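Local coordinates for protein purine nucleoside phosphorylase (Anopheles gambiae, PDB 2P4S) that catalyses the phosphorolysis of inosine, guanosine and their 2'-deoxy forms to free purine base and pentose 1-phosphate in purine salvage, working as a homotrimer, at residues A[151-156]-A[162-167]; A[214-219]-A[258-263]; A[144-149]-A[340-345]. One frame throughout, in Å; residues are numbered along the deposited sequence.

Interaction 1 of 3, residues A[151-156]-A[162-167]; sequences GRLVFG and PVMCMQ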
ATOM      1  N   GLY A 151      25.952   9.666   8.969  1.00 26.23           N
ATOM      2  CA  GLY A 151      26.284   8.280   8.660  1.00 25.75           C
ATOM      3  C   GLY A 151      27.363   7.671   9.541  1.00 26.22           C
ATOM      4  O   GLY A 151      28.338   7.098   9.021  1.00 26.30           O
ATOM      5  N   ARG A 152      27.223   7.798  10.865  1.00 25.96           N
ATOM      6  CA  ARG A 152      28.160   7.172  11.838  1.00 25.79           C
ATOM      7  C   ARG A 152      27.404   6.510  12.989  1.00 25.24           C
ATOM      8  O   ARG A 152      26.408   7.051  13.448  1.00 24.71           O
ATOM      9  CB  ARG A 152      29.080   8.209  12.476  1.00 26.54           C
ATOM     10  CG  ARG A 152      30.018   8.859  11.539  1.00 31.17           C
ATOM     11  CD  ARG A 152      30.772   9.969  12.255  1.00 38.52           C
ATOM     12  NE  ARG A 152      31.572  10.714  11.286  1.00 43.15           N
ATOM     13  CZ  ARG A 152      31.834  12.016  11.369  1.00 47.09           C
ATOM     14  NH1 ARG A 152      31.369  12.745  12.385  1.00 46.01           N
ATOM     15  NH2 ARG A 152      32.554  12.598  10.416  1.00 48.42           N
ATOM     16  N   LEU A 153      27.882   5.342  13.427  1.00 24.06           N
ATOM     17  CA  LEU A 153      27.456   4.709  14.642  1.00 23.46           C
ATOM     18  C   LEU A 153      28.383   5.173  15.798  1.00 23.94           C
ATOM     19  O   LEU A 153      29.615   5.006  15.732  1.00 22.97           O
ATOM     20  CB  LEU A 153      27.483   3.198  14.443  1.00 24.04           C
ATOM     21  CG  LEU A 153      26.758   2.325  15.453  1.00 23.59           C
ATOM     22  CD1 LEU A 153      25.301   2.834  15.660  1.00 25.29           C
ATOM     23  CD2 LEU A 153      26.768   0.904  14.974  1.00 20.85           C
ATOM     24  N   VAL A 154      27.805   5.835  16.801  1.00 23.18           N
ATOM     25  CA  VAL A 154      28.583   6.459  17.859  1.00 23.63           C
ATOM     26  C   VAL A 154      28.251   5.767  19.191  1.00 24.62           C
ATOM     27  O   VAL A 154      27.085   5.740  19.625  1.00 24.62           O
ATOM     28  CB  VAL A 154      28.357   7.987  17.947  1.00 23.08           C
ATOM     29  CG1 VAL A 154      29.392   8.636  18.790  1.00 23.75           C
ATOM     30  CG2 VAL A 154      28.459   8.618  16.599  1.00 23.38           C
ATOM     31  N   PHE A 155      29.260   5.155  19.818  1.00 24.36           N
ATOM     32  CA  PHE A 155      29.075   4.538  21.138  1.00 23.57           C
ATOM     33  C   PHE A 155      29.679   5.549  22.070  1.00 24.06           C
ATOM     34  O   PHE A 155      30.804   5.926  21.880  1.00 24.97           O
ATOM     35  CB  PHE A 155      29.831   3.215  21.247  1.00 22.84           C
ATOM     36  CG  PHE A 155      29.238   2.089  20.447  1.00 20.98           C
ATOM     37  CD1 PHE A 155      28.511   1.080  21.085  1.00 20.67           C
ATOM     38  CD2 PHE A 155      29.456   1.990  19.063  1.00 19.47           C
ATOM     39  CE1 PHE A 155      27.942  -0.001  20.351  1.00 17.20           C
ATOM     40  CE2 PHE A 155      28.920   0.935  18.336  1.00 17.51           C
ATOM     41  CZ  PHE A 155      28.166  -0.095  18.992  1.00 18.34           C
ATOM     42  N   GLY A 156      28.937   6.031  23.062  1.00 24.93           N
ATOM     43  CA  GLY A 156      29.456   7.093  23.945  1.00 24.45           C
ATOM     44  C   GLY A 156      28.574   7.236  25.168  1.00 25.51           C
ATOM     45  O   GLY A 156      27.571   6.528  25.302  1.00 25.37           O
ATOM     46  N   PRO A 162      25.957   5.110  29.081  1.00 26.35           N
ATOM     47  CA  PRO A 162      26.360   4.547  27.785  1.00 26.26           C
ATOM     48  C   PRO A 162      25.163   4.339  26.840  1.00 26.25           C
ATOM     49  O   PRO A 162      24.156   3.638  27.178  1.00 25.75           O
ATOM     50  CB  PRO A 162      27.015   3.202  28.154  1.00 25.56           C
ATOM     51  CG  PRO A 162      26.517   2.882  29.497  1.00 27.04           C
ATOM     52  CD  PRO A 162      26.201   4.169  30.189  1.00 25.47           C
ATOM     53  N   VAL A 163      25.300   4.953  25.665  1.00 25.28           N
ATOM     54  CA  VAL A 163      24.323   4.830  24.565  1.00 24.99           C
ATOM     55  C   VAL A 163      25.043   4.397  23.266  1.00 25.78           C
ATOM     56  O   VAL A 163      26.275   4.470  23.155  1.00 24.96           O
ATOM     57  CB  VAL A 163      23.463   6.156  24.350  1.00 23.85           C
ATOM     58  CG1 VAL A 163      22.764   6.608  25.637  1.00 21.04           C
ATOM     59  CG2 VAL A 163      24.319   7.305  23.840  1.00 23.06           C
ATOM     60  N   MET A 164      24.247   3.902  22.332  1.00 27.09           N
ATOM     61  CA  MET A 164      24.650   3.569  20.977  1.00 28.76           C
ATOM     62  C   MET A 164      23.761   4.454  20.083  1.00 28.97           C
ATOM     63  O   MET A 164      22.541   4.344  20.095  1.00 28.81           O
ATOM     64  CB  MET A 164      24.284   2.125  20.728  1.00 28.69           C
ATOM     65  CG  MET A 164      24.888   1.555  19.508  1.00 32.27           C
ATOM     66  SD  MET A 164      24.270  -0.110  19.365  1.00 30.64           S
ATOM     67  CE  MET A 164      24.148  -0.613  21.002  1.00 34.46           C
ATOM     68  N   CYS A 165      24.378   5.308  19.293  1.00 28.83           N
ATOM     69  CA  CYS A 165      23.674   6.331  18.602  1.00 28.45           C
ATOM     70  C   CYS A 165      23.870   6.285  17.062  1.00 26.83           C
ATOM     71  O   CYS A 165      25.011   6.358  16.551  1.00 26.95           O
ATOM     72  CB  CYS A 165      24.117   7.631  19.240  1.00 29.78           C
ATOM     73  SG  CYS A 165      23.241   8.973  18.613  1.00 38.77           S
ATOM     74  N   MET A 166      22.772   6.062  16.329  1.00 24.63           N
ATOM     75  CA  MET A 166      22.758   6.208  14.876  1.00 24.21           C
ATOM     76  C   MET A 166      22.680   7.656  14.489  1.00 22.72           C
ATOM     77  O   MET A 166      21.615   8.276  14.538  1.00 22.77           O
ATOM     78  CB  MET A 166      21.616   5.454  14.230  1.00 23.05           C
ATOM     79  CG  MET A 166      21.918   4.001  13.989  1.00 23.95           C
ATOM     80  SD  MET A 166      20.473   3.180  13.283  1.00 28.66           S
ATOM     81  CE  MET A 166      20.506   3.664  11.542  1.00 24.74           C
ATOM     82  N   GLN A 167      23.821   8.211  14.128  1.00 22.18           N
ATOM     83  CA  GLN A 167      23.862   9.573  13.655  1.00 22.51           C
ATOM     84  C   GLN A 167      23.566   9.588  12.163  1.00 22.88           C
ATOM     85  O   GLN A 167      24.486   9.469  11.312  1.00 22.80           O
ATOM     86  CB  GLN A 167      25.214  10.195  13.941  1.00 22.52           C
ATOM     87  CG  GLN A 167      25.214  11.692  13.701  1.00 25.62           C
ATOM     88  CD  GLN A 167      26.592  12.299  13.918  1.00 29.05           C
ATOM     89  OE1 GLN A 167      27.596  11.589  13.896  1.00 26.98           O
ATOM     90  NE2 GLN A 167      26.640  13.611  14.116  1.00 28.49           N
TER
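R152 through G156 pair with V163 through Q167 as the two arms of an antiparallel beta hairpin, and the backbone supplies all the hydrogen bonds between them. R152-Q167, V154-C165 and G156-V163 are the hydrogen-bonded pairs; V154 N reaches C165 O at 2.9 Å, and V163 N reaches G156 O at 2.8 Å. At the open end Q167 O accepts two donors, G151 N at 2.8 Å and R152 N at 3.2 Å, which makes a G1 beta bulge there. G151, with phi 90° and psi 50°, has a backbone suited to glycine.

Most of the apolar contacts lie on the face that carries L153, F155, M164 and M166. With CG opposite the backbone N (chi1 -167°), M164 runs alongside F155 and lays CG over one ring face, 3.9 Å from the ring centroid, a CH-pi contact. Its SD approaches obliquely at 4.6 Å from that centroid, a Met-aromatic contact. L153 CD1 meets M166 CG at 3.9 Å.

On the other face V154 and C165 bring their CB atoms together, and the chains of R152 and Q167 lie side by side, Q167 OE1 coming 3.9 Å from R152 CD at a slant to the guanidinium, whose NE forms a salt bridge with D134 of the preceding strand.

Strand 130-134 and strand 112-116 flank the hairpin within the sheet, while helix 178-191 packs on F155 and M164 and helix 122-125 on V154, C165 and Q167.

Interaction 2 of 3, residues A[214-219]-A[258-263]; sequences IMLIKD and QAKVIA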
ATOM      1  N   ILE A 214       7.761  19.361  19.775  1.00 18.68           N
ATOM      2  CA  ILE A 214       8.074  17.951  19.813  1.00 18.03           C
ATOM      3  C   ILE A 214       6.771  17.210  20.083  1.00 17.68           C
ATOM      4  O   ILE A 214       6.107  17.451  21.102  1.00 17.89           O
ATOM      5  CB  ILE A 214       9.093  17.686  20.917  1.00 18.88           C
ATOM      6  CG1 ILE A 214      10.427  18.367  20.561  1.00 21.38           C
ATOM      7  CG2 ILE A 214       9.233  16.188  21.246  1.00 17.28           C
ATOM      8  CD1 ILE A 214      11.395  18.407  21.744  1.00 24.27           C
ATOM      9  N   MET A 215       6.396  16.337  19.164  1.00 16.21           N
ATOM     10  CA  MET A 215       5.302  15.425  19.391  1.00 16.02           C
ATOM     11  C   MET A 215       5.802  14.071  19.850  1.00 16.15           C
ATOM     12  O   MET A 215       6.387  13.343  19.053  1.00 16.45           O
ATOM     13  CB  MET A 215       4.474  15.231  18.123  1.00 15.90           C
ATOM     14  CG  MET A 215       3.136  14.516  18.404  1.00 14.84           C
ATOM     15  SD  MET A 215       2.447  13.766  16.951  1.00 16.91           S
ATOM     16  CE  MET A 215       3.556  12.353  16.682  1.00 12.07           C
ATOM     17  N   LEU A 216       5.524  13.708  21.111  1.00 15.94           N
ATOM     18  CA  LEU A 216       5.631  12.303  21.536  1.00 15.57           C
ATOM     19  C   LEU A 216       4.749  11.447  20.648  1.00 15.50           C
ATOM     20  O   LEU A 216       3.597  11.764  20.388  1.00 16.09           O
ATOM     21  CB  LEU A 216       5.203  12.069  22.985  1.00 14.63           C
ATOM     22  CG  LEU A 216       5.845  13.035  23.994  1.00 15.20           C
ATOM     23  CD1 LEU A 216       5.266  12.866  25.377  1.00 13.92           C
ATOM     24  CD2 LEU A 216       7.405  12.971  23.967  1.00 12.21           C
ATOM     25  N   ILE A 217       5.301  10.330  20.215  1.00 15.30           N
ATOM     26  CA  ILE A 217       4.527   9.388  19.455  1.00 14.39           C
ATOM     27  C   ILE A 217       3.845   8.481  20.455  1.00 15.47           C
ATOM     28  O   ILE A 217       4.491   7.787  21.251  1.00 16.77           O
ATOM     29  CB  ILE A 217       5.384   8.647  18.391  1.00 13.69           C
ATOM     30  CG1 ILE A 217       6.126   9.681  17.520  1.00 10.58           C
ATOM     31  CG2 ILE A 217       4.483   7.662  17.572  1.00 13.67           C
ATOM     32  CD1 ILE A 217       7.065   9.081  16.410  1.00 12.84           C
ATOM     33  N   LYS A 218       2.524   8.554  20.442  1.00 15.55           N
ATOM     34  CA  LYS A 218       1.723   7.738  21.293  1.00 16.64           C
ATOM     35  C   LYS A 218       1.323   6.478  20.515  1.00 15.89           C
ATOM     36  O   LYS A 218       1.093   5.424  21.107  1.00 16.79           O
ATOM     37  CB  LYS A 218       0.489   8.536  21.745  1.00 15.20           C
ATOM     38  CG  LYS A 218      -0.473   7.727  22.602  1.00 19.38           C
ATOM     39  CD  LYS A 218      -1.703   8.556  23.073  1.00 18.35           C
ATOM     40  CE  LYS A 218      -2.396   7.833  24.259  1.00 19.67           C
ATOM     41  NZ  LYS A 218      -3.636   8.679  24.645  1.00 22.43           N
ATOM     42  N   ASP A 219       1.220   6.606  19.189  1.00 15.07           N
ATOM     43  CA  ASP A 219       0.786   5.516  18.357  1.00 14.82           C
ATOM     44  C   ASP A 219       1.135   5.824  16.912  1.00 14.29           C
ATOM     45  O   ASP A 219       1.511   6.948  16.597  1.00 13.81           O
ATOM     46  CB  ASP A 219      -0.738   5.303  18.497  1.00 15.45           C
ATOM     47  CG  ASP A 219      -1.138   3.843  18.282  1.00 16.84           C
ATOM     48  OD1 ASP A 219      -0.267   3.027  17.856  1.00 21.02           O
ATOM     49  OD2 ASP A 219      -2.309   3.515  18.499  1.00 19.56           O
ATOM     50  N   GLN A 258       7.063  10.382  31.610  1.00 19.22           N
ATOM     51  CA  GLN A 258       8.290  11.036  32.133  1.00 18.49           C
ATOM     52  C   GLN A 258       8.727  12.233  31.253  1.00 18.61           C
ATOM     53  O   GLN A 258       9.129  13.299  31.752  1.00 18.45           O
ATOM     54  CB  GLN A 258       9.423  10.000  32.346  1.00 19.29           C
ATOM     55  CG  GLN A 258      10.732  10.581  32.935  1.00 20.13           C
ATOM     56  CD  GLN A 258      10.551  11.294  34.311  1.00 24.58           C
ATOM     57  OE1 GLN A 258       9.551  11.093  35.006  1.00 23.22           O
ATOM     58  NE2 GLN A 258      11.539  12.131  34.694  1.00 24.36           N
ATOM     59  N   ALA A 259       8.632  12.053  29.939  1.00 18.41           N
ATOM     60  CA  ALA A 259       8.825  13.132  28.944  1.00 18.28           C
ATOM     61  C   ALA A 259       7.993  14.384  29.212  1.00 17.76           C
ATOM     62  O   ALA A 259       8.463  15.523  29.046  1.00 19.04           O
ATOM     63  CB  ALA A 259       8.539  12.575  27.516  1.00 17.27           C
ATOM     64  N   LYS A 260       6.751  14.193  29.628  1.00 17.99           N
ATOM     65  CA  LYS A 260       5.898  15.327  29.954  1.00 18.06           C
ATOM     66  C   LYS A 260       6.389  16.055  31.226  1.00 18.40           C
ATOM     67  O   LYS A 260       6.279  17.268  31.333  1.00 18.36           O
ATOM     68  CB  LYS A 260       4.446  14.884  30.114  1.00 18.77           C
ATOM     69  CG  LYS A 260       3.777  14.364  28.853  1.00 18.09           C
ATOM     70  CD  LYS A 260       2.446  13.655  29.170  1.00 18.26           C
ATOM     71  CE  LYS A 260       1.706  13.300  27.895  1.00 20.07           C
ATOM     72  NZ  LYS A 260       0.412  12.495  28.090  1.00 21.03           N
ATOM     73  N   VAL A 261       6.919  15.291  32.176  1.00 18.19           N
ATOM     74  CA  VAL A 261       7.529  15.822  33.390  1.00 18.14           C
ATOM     75  C   VAL A 261       8.842  16.566  33.082  1.00 18.83           C
ATOM     76  O   VAL A 261       9.033  17.705  33.560  1.00 19.51           O
ATOM     77  CB  VAL A 261       7.783  14.685  34.411  1.00 18.35           C
ATOM     78  CG1 VAL A 261       8.519  15.228  35.640  1.00 19.34           C
ATOM     79  CG2 VAL A 261       6.443  14.009  34.819  1.00 16.82           C
ATOM     80  N   ILE A 262       9.705  15.952  32.253  1.00 16.83           N
ATOM     81  CA  ILE A 262      10.902  16.595  31.761  1.00 17.02           C
ATOM     82  C   ILE A 262      10.575  17.871  30.984  1.00 18.16           C
ATOM     83  O   ILE A 262      11.226  18.897  31.160  1.00 18.62           O
ATOM     84  CB  ILE A 262      11.737  15.595  30.846  1.00 18.29           C
ATOM     85  CG1 ILE A 262      12.247  14.394  31.674  1.00 15.47           C
ATOM     86  CG2 ILE A 262      12.799  16.355  30.050  1.00 15.67           C
ATOM     87  CD1 ILE A 262      12.446  13.071  30.869  1.00 16.75           C
ATOM     88  N   ALA A 263       9.556  17.830  30.123  1.00 19.09           N
ATOM     89  CA  ALA A 263       9.193  19.019  29.339  1.00 18.31           C
ATOM     90  C   ALA A 263       8.994  20.202  30.244  1.00 19.24           C
ATOM     91  O   ALA A 263       9.490  21.296  29.950  1.00 18.67           O
ATOM     92  CB  ALA A 263       7.919  18.783  28.487  1.00 18.32           C
TER
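L216 reaches from strand 214-221 to A259 and K260 on helix 253-265, a small example of a helix laid against a sheet through one branched side chain. Its CB leaves the strand toward the helix. CG then sits opposite the carbonyl carbon and beside the backbone N (chi1 -49°), and the fork beyond it presents both methyls to the helix. CD2 lies 3.7 Å from A259 CB, and CD1 is 3.9 Å from that same methyl, so the alanine meets both prongs of the fork. CD1 also touches K260 CG at 4.1 Å, where the two side chains pass at a slant.

The contact is wholly apolar, with no hydrogen bond between the segments, and the area buried is modest at 116 Å². The CA atoms of L216 and A259 are 8.1 Å apart, the shortest such distance between the segments. K260 contributes only the aliphatic root of its chain here; the rest runs on extended, and its NZ forms a salt bridge with E274 of strand 272-279.

Within the sheet, strand 214-221 lies between strands 272-279 and 319-329. F321 of the latter touches both L216 and A259, so strand 319-329 adds F321 to the same contact with A259. Helix 353-370 packs on the same helix, placing F359 against A259 and I262.

Interaction 3 of 3, residues A[144-149]-A[340-345]; sequences STVAGH and HCHDSI. With DIH (7-[[(3R,4R)-3-(hydroxymethyl)-4-oxidanyl-pyrrolidin-1-ium-1-yl]methyl]-3,5-dihydropyrrolo[3,2-d]pyrimidin-4-one), chain F; PO4 (phosphate ion), chain D.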
ATOM      1  N   SER A 144      24.012   6.294   4.583  1.00 25.39           N
ATOM      2  CA  SER A 144      23.040   7.420   4.544  1.00 24.84           C
ATOM      3  C   SER A 144      23.303   8.324   3.349  1.00 24.55           C
ATOM      4  O   SER A 144      24.382   8.857   3.230  1.00 25.75           O
ATOM      5  CB  SER A 144      23.137   8.221   5.844  1.00 23.35           C
ATOM      6  OG  SER A 144      22.705   7.424   6.920  1.00 21.76           O
ATOM      7  N   THR A 145      22.341   8.496   2.446  1.00 25.34           N
ATOM      8  CA  THR A 145      22.574   9.334   1.237  1.00 24.61           C
ATOM      9  C   THR A 145      21.876  10.706   1.366  1.00 24.34           C
ATOM     10  O   THR A 145      22.016  11.569   0.506  1.00 23.88           O
ATOM     11  CB  THR A 145      22.160   8.627  -0.084  1.00 25.32           C
ATOM     12  OG1 THR A 145      20.732   8.474  -0.139  1.00 26.05           O
ATOM     13  CG2 THR A 145      22.822   7.198  -0.246  1.00 24.39           C
ATOM     14  N   VAL A 146      21.157  10.903   2.474  1.00 24.16           N
ATOM     15  CA  VAL A 146      20.338  12.107   2.701  1.00 22.68           C
ATOM     16  C   VAL A 146      21.134  13.252   3.340  1.00 23.77           C
ATOM     17  O   VAL A 146      21.808  13.050   4.342  1.00 23.24           O
ATOM     18  CB  VAL A 146      18.983  11.737   3.442  1.00 22.37           C
ATOM     19  CG1 VAL A 146      18.112  12.961   3.699  1.00 19.70           C
ATOM     20  CG2 VAL A 146      18.226  10.776   2.567  1.00 19.55           C
ATOM     21  N   ALA A 147      21.070  14.455   2.756  1.00 24.27           N
ATOM     22  CA  ALA A 147      21.755  15.605   3.362  1.00 25.98           C
ATOM     23  C   ALA A 147      21.438  15.704   4.866  1.00 26.19           C
ATOM     24  O   ALA A 147      20.279  15.561   5.256  1.00 27.94           O
ATOM     25  CB  ALA A 147      21.384  16.925   2.640  1.00 25.57           C
ATOM     26  N   GLY A 148      22.440  15.960   5.710  1.00 26.34           N
ATOM     27  CA  GLY A 148      22.192  16.090   7.150  1.00 25.02           C
ATOM     28  C   GLY A 148      22.152  14.771   7.896  1.00 25.19           C
ATOM     29  O   GLY A 148      22.080  14.760   9.127  1.00 25.70           O
ATOM     30  N   HIS A 149      22.179  13.639   7.175  1.00 24.60           N
ATOM     31  CA  HIS A 149      22.426  12.336   7.822  1.00 23.29           C
ATOM     32  C   HIS A 149      23.933  12.019   7.703  1.00 24.02           C
ATOM     33  O   HIS A 149      24.404  11.573   6.661  1.00 22.64           O
ATOM     34  CB  HIS A 149      21.519  11.257   7.239  1.00 22.03           C
ATOM     35  CG  HIS A 149      20.068  11.444   7.594  1.00 20.37           C
ATOM     36  ND1 HIS A 149      19.332  12.541   7.189  1.00 21.58           N
ATOM     37  CD2 HIS A 149      19.243  10.711   8.365  1.00 17.09           C
ATOM     38  CE1 HIS A 149      18.123  12.482   7.709  1.00 18.50           C
ATOM     39  NE2 HIS A 149      18.037  11.372   8.409  1.00 20.24           N
ATOM     40  N   HIS A 340       8.088  23.988   1.609  1.00 36.52           N
ATOM     41  CA  HIS A 340       8.719  22.794   2.188  1.00 34.40           C
ATOM     42  C   HIS A 340      10.127  22.736   1.635  1.00 33.45           C
ATOM     43  O   HIS A 340      10.297  22.685   0.409  1.00 33.90           O
ATOM     44  CB  HIS A 340       7.974  21.507   1.792  1.00 33.62           C
ATOM     45  CG  HIS A 340       6.580  21.418   2.325  1.00 32.59           C
ATOM     46  ND1 HIS A 340       6.194  22.006   3.515  1.00 30.91           N
ATOM     47  CD2 HIS A 340       5.488  20.767   1.853  1.00 30.95           C
ATOM     48  CE1 HIS A 340       4.920  21.737   3.741  1.00 31.45           C
ATOM     49  NE2 HIS A 340       4.469  20.984   2.750  1.00 32.23           N
ATOM     50  N   CYS A 341      11.125  22.762   2.516  1.00 31.93           N
ATOM     51  CA  CYS A 341      12.530  22.753   2.102  1.00 30.33           C
ATOM     52  C   CYS A 341      13.369  21.898   3.063  1.00 28.47           C
ATOM     53  O   CYS A 341      13.385  22.144   4.276  1.00 26.71           O
ATOM     54  CB  CYS A 341      13.060  24.199   1.983  1.00 30.96           C
ATOM     55  SG  CYS A 341      14.859  24.336   1.772  1.00 34.17           S
ATOM     56  N   HIS A 342      14.046  20.883   2.511  1.00 26.97           N
ATOM     57  CA  HIS A 342      14.842  19.986   3.333  1.00 25.81           C
ATOM     58  C   HIS A 342      15.896  20.692   4.198  1.00 25.45           C
ATOM     59  O   HIS A 342      16.041  20.360   5.381  1.00 23.67           O
ATOM     60  CB  HIS A 342      15.485  18.856   2.525  1.00 25.32           C
ATOM     61  CG  HIS A 342      16.234  17.871   3.382  1.00 24.85           C
ATOM     62  ND1 HIS A 342      15.610  17.089   4.327  1.00 24.36           N
ATOM     63  CD2 HIS A 342      17.555  17.564   3.459  1.00 24.18           C
ATOM     64  CE1 HIS A 342      16.502  16.310   4.918  1.00 24.24           C
ATOM     65  NE2 HIS A 342      17.692  16.582   4.411  1.00 23.40           N
ATOM     66  N   ASP A 343      16.614  21.654   3.612  1.00 26.28           N
ATOM     67  CA  ASP A 343      17.591  22.460   4.339  1.00 27.95           C
ATOM     68  C   ASP A 343      16.963  23.186   5.534  1.00 27.02           C
ATOM     69  O   ASP A 343      17.534  23.157   6.620  1.00 27.49           O
ATOM     70  CB  ASP A 343      18.318  23.478   3.423  1.00 29.17           C
ATOM     71  CG  ASP A 343      19.357  22.817   2.466  1.00 35.01           C
ATOM     72  OD1 ASP A 343      19.810  21.650   2.722  1.00 40.72           O
ATOM     73  OD2 ASP A 343      19.722  23.479   1.440  1.00 38.06           O
ATOM     74  N   SER A 344      15.810  23.834   5.338  1.00 26.42           N
ATOM     75  CA  SER A 344      15.068  24.478   6.454  1.00 26.56           C
ATOM     76  C   SER A 344      14.642  23.476   7.541  1.00 24.81           C
ATOM     77  O   SER A 344      14.716  23.768   8.730  1.00 25.32           O
ATOM     78  CB  SER A 344      13.800  25.182   5.958  1.00 26.49           C
ATOM     79  OG  SER A 344      14.108  26.095   4.926  1.00 30.14           O
ATOM     80  N   ILE A 345      14.201  22.310   7.096  1.00 22.55           N
ATOM     81  CA  ILE A 345      13.724  21.231   7.961  1.00 20.39           C
ATOM     82  C   ILE A 345      14.821  20.761   8.893  1.00 21.39           C
ATOM     83  O   ILE A 345      14.605  20.640  10.105  1.00 20.20           O
ATOM     84  CB  ILE A 345      13.088  20.070   7.084  1.00 20.53           C
ATOM     85  CG1 ILE A 345      11.675  20.503   6.587  1.00 17.93           C
ATOM     86  CG2 ILE A 345      13.077  18.720   7.806  1.00 19.21           C
ATOM     87  CD1 ILE A 345      11.045  19.574   5.522  1.00 17.70           C
TER
HETATM   88  O5' DIH F 401      13.006  16.766   4.278  1.00 18.22           O
HETATM   89  C5' DIH F 401      12.668  15.433   3.847  1.00 18.39           C
HETATM   90  C4' DIH F 401      13.089  14.502   4.959  1.00 18.57           C
HETATM   91  C6' DIH F 401      12.478  14.926   6.314  1.00 16.89           C
HETATM   92  C3' DIH F 401      12.606  13.097   4.671  1.00 16.77           C
HETATM   93  O3' DIH F 401      13.571  12.180   5.189  1.00 15.14           O
HETATM   94  C2' DIH F 401      11.348  12.970   5.510  1.00 14.53           C
HETATM   95  N1' DIH F 401      11.714  13.723   6.751  1.00 16.27           N
HETATM   96  C10 DIH F 401      10.533  13.907   7.608  1.00 13.21           C
HETATM   97  C9  DIH F 401       9.541  14.992   7.251  1.00 13.77           C
HETATM   98  C8  DIH F 401       9.610  16.344   7.683  1.00 13.76           C
HETATM   99  N7  DIH F 401       8.529  17.009   7.190  1.00 14.43           N
HETATM  100  C5  DIH F 401       7.764  16.157   6.459  1.00 12.86           C
HETATM  101  C6  DIH F 401       6.463  16.276   5.741  1.00 14.19           C
HETATM  102  O6  DIH F 401       5.814  17.400   5.674  1.00 15.95           O
HETATM  103  N1  DIH F 401       6.017  15.145   5.156  1.00 13.84           N
HETATM  104  C2  DIH F 401       6.683  13.951   5.198  1.00 14.24           C
HETATM  105  N3  DIH F 401       7.838  13.797   5.864  1.00 13.24           N
HETATM  106  C4  DIH F 401       8.377  14.893   6.497  1.00 13.35           C
HETATM  107  P   PO4 D 503      13.659  11.526   9.174  1.00 17.31           P
HETATM  108  O1  PO4 D 503      13.773  12.462  10.334  1.00 17.23           O
HETATM  109  O2  PO4 D 503      14.883  10.609   9.185  1.00 17.48           O
HETATM  110  O3  PO4 D 503      12.460  10.656   9.227  1.00 16.91           O
HETATM  111  O4  PO4 D 503      13.596  12.354   7.925  1.00 16.98           O
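H342 projects its imidazole from the first turn of helix 342-350 against the loop 144-149, where the ring meets V146 and A147. V146 CG1 comes at a slant to the ring, 3.7 Å from NE2, and A147 CB lies 4.0 Å from CD2. Beside these touches is the one hydrogen bond that joins the segments: NE2 donates to A147 O at 2.9 Å, with an N-H...O angle of 172°. The acceptor lies in the imidazole plane, whereas seen from the carbonyl the donor stands 31° out of plane.

The remaining ring nitrogen serves the ligand. H342 ND1 and O5' of the transition-state analogue DIH are 2.6 Å apart in a hydrogen bond whose donor could be either atom, and O5' too lies near the ring plane. Two bonds at the ring edge thus fix its rotation, and CG set opposite the backbone N (chi1 -176°) places the ring between loop and inhibitor.

This is the nucleoside pocket of a trimeric purine nucleoside phosphorylase, and it is completed across a subunit boundary: F244 of the third subunit meets the H342 ring and packs on V146. In the loop, V146 to H149 form a type II beta turn, closed by H149 N to V146 O, with G148 at the third position where a positive phi suits glycine. The turn exposes A147 O to H342 and sends H149 toward the phosphate site, where NE2 makes a weak bond to PO4 O2 at 3.3 Å. S118, A201, R169 and S305 hold the same ion. From the helix, I345 lines the pocket, its CD1 lying 3.6 Å from DIH O5' and its CG2 near C6'.

Interactions 1 and 2 are buried and reach the same mixed beta structure, their centres about 22 Å apart; interaction 3 is only partly buried and lies at the active site. The chemistry follows the place. In 151-156 with 162-167, pairing of adjacent strands gives repeated backbone bonds and 525 Å² of buried surface. Between 214-219 and 258-263, a helix rests on the strands through apolar side-chain contacts alone. Where 144-149 meets 340-345, a single polar bond joins loop to helix, and ligand and phosphate share the setting. Interactions 1 and 3 touch, G151 CA lying 4.1 Å from S144 OG, as the loop runs into the hairpin.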